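Local atomic coordinates of beta-galactosidase (Marinomonas sp. ef1, PDB entry 6Y2K), a protein that hydrolyses terminal beta-D-galactosyl residues of beta-galactosides as a cold-active family GH42 glycoside hydrolase that assembles into hexamers. Residues A[101-106]-A[139-144]; A[544-549]-A[579-584]. One frame throughout, in Å; residues are numbered along the deposited sequence.

Interaction 1: A[101-106]-A[139-144]. With GOL (glycerol), chain D.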
loop_
_atom_site.group_PDB
_atom_site.type_symbol
_atom_site.label_atom_id
_atom_site.label_comp_id
_atom_site.label_asym_id
_atom_site.label_seq_id
_atom_site.Cartn_x
_atom_site.Cartn_y
_atom_site.Cartn_z
ATOM N N GLY A 101 37.895 -31.735 0.570
ATOM C CA GLY A 101 38.159 -30.328 0.273
ATOM C C GLY A 101 37.481 -29.338 1.207
ATOM O O GLY A 101 37.749 -28.126 1.121
ATOM N N SER A 102 36.586 -29.849 2.066
ATOM C CA SER A 102 35.909 -29.074 3.097
ATOM C C SER A 102 36.015 -29.883 4.403
ATOM O O SER A 102 37.144 -30.143 4.863
ATOM C CB SER A 102 34.458 -28.741 2.665
ATOM O OG SER A 102 33.634 -29.900 2.542
ATOM N N ARG A 103 34.891 -30.280 4.992
ATOM C CA ARG A 103 34.898 -31.120 6.198
ATOM C C ARG A 103 33.715 -32.079 6.180
ATOM O O ARG A 103 32.823 -31.939 5.345
ATOM C CB ARG A 103 34.874 -30.259 7.479
ATOM C CG ARG A 103 33.693 -29.298 7.606
ATOM C CD ARG A 103 33.687 -28.601 8.964
ATOM N NE ARG A 103 32.625 -27.598 9.069
ATOM C CZ ARG A 103 32.507 -26.704 10.057
ATOM N NH1 ARG A 103 33.390 -26.638 11.061
ATOM N NH2 ARG A 103 31.489 -25.849 10.031
ATOM N N ARG A 104 33.736 -33.043 7.107
ATOM C CA ARG A 104 32.667 -34.034 7.294
ATOM C C ARG A 104 32.461 -34.968 6.086
ATOM O O ARG A 104 31.355 -35.454 5.834
ATOM C CB ARG A 104 31.350 -33.350 7.716
ATOM C CG ARG A 104 31.422 -32.621 9.062
ATOM C CD ARG A 104 30.063 -32.639 9.770
ATOM N NE ARG A 104 29.637 -34.022 9.860
ATOM C CZ ARG A 104 30.110 -34.896 10.740
ATOM N NH1 ARG A 104 30.962 -34.530 11.697
ATOM N NH2 ARG A 104 29.709 -36.150 10.679
ATOM N N HIS A 105 33.562 -35.275 5.407
ATOM C CA HIS A 105 33.575 -36.141 4.205
ATOM C C HIS A 105 33.651 -37.631 4.568
ATOM O O HIS A 105 34.645 -38.312 4.316
ATOM C CB HIS A 105 34.717 -35.742 3.245
ATOM C CG HIS A 105 35.960 -35.296 3.946
ATOM N ND1 HIS A 105 36.181 -33.977 4.276
ATOM C CD2 HIS A 105 37.016 -35.991 4.435
ATOM C CE1 HIS A 105 37.336 -33.873 4.907
ATOM N NE2 HIS A 105 37.864 -35.080 5.016
ATOM N N TYR A 106 32.576 -38.128 5.167
ATOM C CA TYR A 106 32.380 -39.554 5.377
ATOM C C TYR A 106 30.905 -39.849 5.602
ATOM O O TYR A 106 30.149 -38.970 6.044
ATOM C CB TYR A 106 33.196 -40.064 6.577
ATOM C CG TYR A 106 32.814 -39.496 7.937
ATOM C CD1 TYR A 106 31.812 -40.089 8.713
ATOM C CD2 TYR A 106 33.483 -38.391 8.471
ATOM C CE1 TYR A 106 31.469 -39.585 9.968
ATOM C CE2 TYR A 106 33.141 -37.871 9.714
ATOM C CZ TYR A 106 32.139 -38.475 10.462
ATOM O OH TYR A 106 31.812 -37.965 11.699
ATOM N N THR A 139 33.739 -35.842 21.253
ATOM C CA THR A 139 33.792 -36.789 20.136
ATOM C C THR A 139 33.524 -36.063 18.819
ATOM O O THR A 139 32.514 -35.389 18.686
ATOM C CB THR A 139 32.767 -37.916 20.295
ATOM O OG1 THR A 139 31.471 -37.359 20.548
ATOM C CG2 THR A 139 33.168 -38.834 21.447
ATOM N N ASP A 140 34.438 -36.178 17.860
ATOM C CA ASP A 140 34.202 -35.686 16.500
ATOM C C ASP A 140 33.922 -34.151 16.567
ATOM O O ASP A 140 34.560 -33.435 17.369
ATOM C CB ASP A 140 33.070 -36.532 15.871
ATOM C CG ASP A 140 33.029 -36.488 14.337
ATOM O OD1 ASP A 140 32.346 -35.573 13.798
ATOM O OD2 ASP A 140 33.591 -37.402 13.683
ATOM N N ASN A 141 33.021 -33.643 15.727
ATOM C CA ASN A 141 32.650 -32.227 15.718
ATOM C C ASN A 141 31.374 -32.043 14.893
ATOM O O ASN A 141 31.399 -32.210 13.676
ATOM C CB ASN A 141 33.761 -31.353 15.126
ATOM C CG ASN A 141 33.475 -29.869 15.298
ATOM O OD1 ASN A 141 33.643 -29.310 16.401
ATOM N ND2 ASN A 141 33.022 -29.223 14.222
ATOM N N GLU A 142 30.274 -31.721 15.569
ATOM C CA GLU A 142 29.003 -31.379 14.925
ATOM C C GLU A 142 28.539 -32.462 13.955
ATOM O O GLU A 142 28.444 -32.246 12.745
ATOM C CB GLU A 142 29.081 -30.007 14.223
ATOM C CG GLU A 142 29.226 -28.807 15.161
ATOM C CD GLU A 142 29.029 -27.472 14.447
ATOM O OE1 GLU A 142 29.416 -27.366 13.265
ATOM O OE2 GLU A 142 28.481 -26.520 15.059
ATOM N N TYR A 143 28.255 -33.636 14.513
ATOM C CA TYR A 143 27.642 -34.728 13.776
ATOM C C TYR A 143 26.475 -34.167 12.991
ATOM O O TYR A 143 25.652 -33.442 13.555
ATOM C CB TYR A 143 27.070 -35.805 14.716
ATOM C CG TYR A 143 28.058 -36.643 15.507
ATOM C CD1 TYR A 143 29.226 -37.132 14.930
ATOM C CD2 TYR A 143 27.784 -37.000 16.824
ATOM C CE1 TYR A 143 30.111 -37.927 15.657
ATOM C CE2 TYR A 143 28.663 -37.789 17.557
ATOM C CZ TYR A 143 29.821 -38.253 16.972
ATOM O OH TYR A 143 30.692 -39.040 17.705
ATOM N N GLY A 144 26.411 -34.497 11.703
ATOM C CA GLY A 144 25.274 -34.126 10.867
ATOM C C GLY A 144 25.402 -32.785 10.159
ATOM O O GLY A 144 24.656 -32.544 9.204
HETATM C C1 GOL D . 31.474 -21.675 13.146
HETATM O O1 GOL D . 30.427 -20.676 13.279
HETATM C C2 GOL D . 31.079 -22.927 12.332
HETATM O O2 GOL D . 32.280 -23.721 12.140
HETATM C C3 GOL D . 29.967 -23.718 13.040
HETATM O O3 GOL D . 29.336 -24.722 12.205
#
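The guanidinium of Arg104 lies with one face over the backbone of 142-144, covered by Glu142 O, Tyr143 CA and Gly144 N, while Asp140 OD1 and Asn141 O sit at its edge. Arg104 NH1 forms a salt bridge with Asp140 OD1 at 2.7 Å, exactly in the guanidinium plane although the carboxylate is turned 58° from it. Arg104 NH1 also makes a weak bond to Asn141 O at 3.1 Å. Bends at chi2 and chi3 fold the arginine back into this position, and Thr148 accepts from its NE.

Asp140 is gripped from several directions. Asp140 OD1 also takes Asn141 N at 2.8 Å, on the anti side but tilted 32° out of the carboxylate plane. Asp140 OD2 receives a weak bond from Tyr106 OH at 2.7 Å besides its bond to Thr74. Tyr106 OH accepts weakly from Arg104 NH2.

Arg103 runs extended beside this cluster. Arg103 NH2 donates to glycerol O2 at 3.1 Å, and glycerol O3 donates to Glu142 OE1 at 2.8 Å. The glycerol, probably from the crystallisation liquor, also bonds Trp322, Glu362 and His365.

Asn141-Glu142, just after the fourth TIM-barrel strand and touching Glu314, is placed like the acid/base motif of GH42 relatives, consistent with a sugar pocket here. Asp140 probably offsets the buried arginine's charge, and Arg104 probably steadies the turn carrying Glu142 as a second-shell residue.

Interaction 2: A[544-549]-A[579-584]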
loop_
_atom_site.group_PDB
_atom_site.type_symbol
_atom_site.label_atom_id
_atom_site.label_comp_id
_atom_site.label_asym_id
_atom_site.label_seq_id
_atom_site.Cartn_x
_atom_site.Cartn_y
_atom_site.Cartn_z
ATOM N N GLY A 544 -9.511 -15.265 17.768
ATOM C CA GLY A 544 -8.343 -15.103 16.925
ATOM C C GLY A 544 -8.502 -15.913 15.658
ATOM O O GLY A 544 -9.620 -16.066 15.157
ATOM N N LYS A 545 -7.384 -16.428 15.153
ATOM C CA LYS A 545 -7.367 -17.259 13.958
ATOM C C LYS A 545 -6.588 -18.552 14.173
ATOM O O LYS A 545 -5.795 -18.683 15.119
ATOM C CB LYS A 545 -6.744 -16.492 12.789
ATOM C CG LYS A 545 -7.415 -15.164 12.490
ATOM C CD LYS A 545 -6.719 -14.456 11.340
ATOM C CE LYS A 545 -7.505 -13.242 10.879
ATOM N NZ LYS A 545 -6.665 -12.446 9.941
ATOM N N LEU A 546 -6.844 -19.499 13.273
ATOM C CA LEU A 546 -6.031 -20.695 13.106
ATOM C C LEU A 546 -5.425 -20.683 11.709
ATOM O O LEU A 546 -5.969 -20.060 10.800
ATOM C CB LEU A 546 -6.875 -21.947 13.316
ATOM C CG LEU A 546 -7.931 -22.311 12.261
ATOM C CD1 LEU A 546 -7.361 -23.214 11.167
ATOM C CD2 LEU A 546 -9.098 -22.996 12.947
ATOM N N LYS A 547 -4.306 -21.385 11.545
ATOM C CA LYS A 547 -3.617 -21.483 10.263
ATOM C C LYS A 547 -3.006 -22.863 10.061
ATOM O O LYS A 547 -2.769 -23.589 11.026
ATOM C CB LYS A 547 -2.529 -20.411 10.149
ATOM C CG LYS A 547 -1.521 -20.387 11.286
ATOM C CD LYS A 547 -0.676 -19.115 11.227
ATOM C CE LYS A 547 0.354 -19.066 12.356
ATOM N NZ LYS A 547 1.312 -17.932 12.162
ATOM N N HIS A 548 -2.806 -23.227 8.796
ATOM C CA HIS A 548 -1.999 -24.388 8.359
ATOM C C HIS A 548 -2.644 -25.758 8.504
ATOM O O HIS A 548 -2.581 -26.575 7.568
ATOM C CB HIS A 548 -0.604 -24.421 9.023
ATOM C CG HIS A 548 0.159 -23.138 8.906
ATOM N ND1 HIS A 548 1.105 -22.753 9.833
ATOM C CD2 HIS A 548 0.121 -22.157 7.973
ATOM C CE1 HIS A 548 1.612 -21.585 9.476
ATOM N NE2 HIS A 548 1.034 -21.204 8.352
ATOM N N TRP A 549 -3.216 -26.023 9.677
ATOM C CA TRP A 549 -3.727 -27.337 10.042
ATOM C C TRP A 549 -5.028 -27.174 10.833
ATOM O O TRP A 549 -5.065 -26.470 11.833
ATOM C CB TRP A 549 -2.682 -28.057 10.889
ATOM C CG TRP A 549 -2.927 -29.512 11.035
ATOM C CD1 TRP A 549 -3.564 -30.140 12.067
ATOM C CD2 TRP A 549 -2.545 -30.533 10.118
ATOM N NE1 TRP A 549 -3.604 -31.495 11.847
ATOM C CE2 TRP A 549 -2.981 -31.764 10.657
ATOM C CE3 TRP A 549 -1.874 -30.526 8.886
ATOM C CZ2 TRP A 549 -2.762 -32.990 10.010
ATOM C CZ3 TRP A 549 -1.658 -31.738 8.240
ATOM C CH2 TRP A 549 -2.104 -32.959 8.806
ATOM N N LEU A 579 -5.863 -30.001 21.425
ATOM C CA LEU A 579 -5.915 -28.909 20.458
ATOM C C LEU A 579 -5.798 -29.506 19.059
ATOM O O LEU A 579 -4.831 -30.201 18.768
ATOM C CB LEU A 579 -4.765 -27.932 20.729
ATOM C CG LEU A 579 -4.467 -26.801 19.729
ATOM C CD1 LEU A 579 -5.648 -25.853 19.602
ATOM C CD2 LEU A 579 -3.216 -26.050 20.158
ATOM N N GLY A 580 -6.765 -29.216 18.197
ATOM C CA GLY A 580 -6.847 -29.806 16.862
ATOM C C GLY A 580 -6.478 -28.902 15.695
ATOM O O GLY A 580 -6.408 -29.377 14.564
ATOM N N SER A 581 -6.268 -27.605 15.949
ATOM C CA SER A 581 -5.818 -26.666 14.913
ATOM C C SER A 581 -4.638 -25.844 15.408
ATOM O O SER A 581 -4.502 -25.629 16.624
ATOM C CB SER A 581 -6.955 -25.727 14.496
ATOM O OG SER A 581 -8.072 -26.450 13.977
ATOM N N CYS A 582 -3.790 -25.399 14.475
ATOM C CA CYS A 582 -2.635 -24.556 14.811
ATOM C C CYS A 582 -3.078 -23.101 15.015
ATOM O O CYS A 582 -3.007 -22.249 14.120
ATOM C CB CYS A 582 -1.506 -24.685 13.784
ATOM S SG CYS A 582 -0.817 -26.362 13.711
ATOM N N ILE A 583 -3.571 -22.860 16.222
ATOM C CA ILE A 583 -4.055 -21.546 16.637
ATOM C C ILE A 583 -2.917 -20.530 16.677
ATOM O O ILE A 583 -1.743 -20.894 16.848
ATOM C CB ILE A 583 -4.799 -21.614 17.990
ATOM C CG1 ILE A 583 -3.916 -22.218 19.100
ATOM C CG2 ILE A 583 -6.095 -22.401 17.821
ATOM C CD1 ILE A 583 -4.539 -22.240 20.480
ATOM N N ASP A 584 -3.269 -19.260 16.492
ATOM C CA ASP A 584 -2.283 -18.171 16.432
ATOM C C ASP A 584 -1.633 -17.858 17.788
ATOM O O ASP A 584 -2.035 -18.396 18.836
ATOM C CB ASP A 584 -2.886 -16.908 15.765
ATOM C CG ASP A 584 -3.970 -16.215 16.606
ATOM O OD1 ASP A 584 -4.020 -16.366 17.850
ATOM O OD2 ASP A 584 -4.785 -15.482 15.998
#
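At one end of the mixed sheet in the beta-galactosidase trimerisation domain, strand 544-547 pairs antiparallel with strand 581-583, the outermost strand within this chain, and the chain then enters helix 585-598. The pairing is short and strongly splayed, the strand directions lying 132° apart. Leu546 and Ile583 form a non-hydrogen-bonded pair, their CA atoms 4.1 Å from each other.

Backbone bonds run along the seam: Asp584 N donates to Lys545 O at 2.9 Å, Lys547 N to Cys582 O at 3.0 Å, and Cys582 N to Trp549 O at 3.1 Å. One segment makes an inverse gamma turn centred on Cys582, and at His548 the chain turns a corner between strands 544-547 and 549-555, so both segments bend where they meet.

Among the side chains, Leu546 lays CD2 against Ser581, 3.7 Å from its OG, on the face it shares with Ile583; Ile583 reaches on to Leu588 and Ser591 of the following helix. Cys582 SG lies 3.8 Å from Trp549 CB, with Trp438 of helix 435-448 also against the cysteine. The indole presents its edge to Gly580 O, makes a cation-pi contact with Arg496 and donates NE1 to Glu551.

Asp584 joins sheet to helix. At the N-cap, its OD1 accepts from Leu587 N, and chi1 of 69° sets CG between the backbone N and carbonyl carbon, turning the other oxygen back to the strand. There Lys545 N donates to Asp584 OD2 at 2.9 Å, arriving from above the carboxylate, 57° out of its plane.

From the N terminus the chain builds the TIM barrel first. Interaction 1 closes a loop of 32 residues there, containing helix 111-128 and strand 134-138, and ties the loop before that helix to the one following the fourth barrel strand. Far along the sequence, interaction 2 closes a loop of 29 residues rich in strand, joining strand 544-547 to the strand that leads into helix 585-598. The two loops follow in series and neither nest nor cross. Their centres lie 39 Å apart, on opposite sides of the chain's centre: one lies at the probable active-site pocket of the barrel, the other joins the edge strand of the trimerisation-domain sheet to its neighbour.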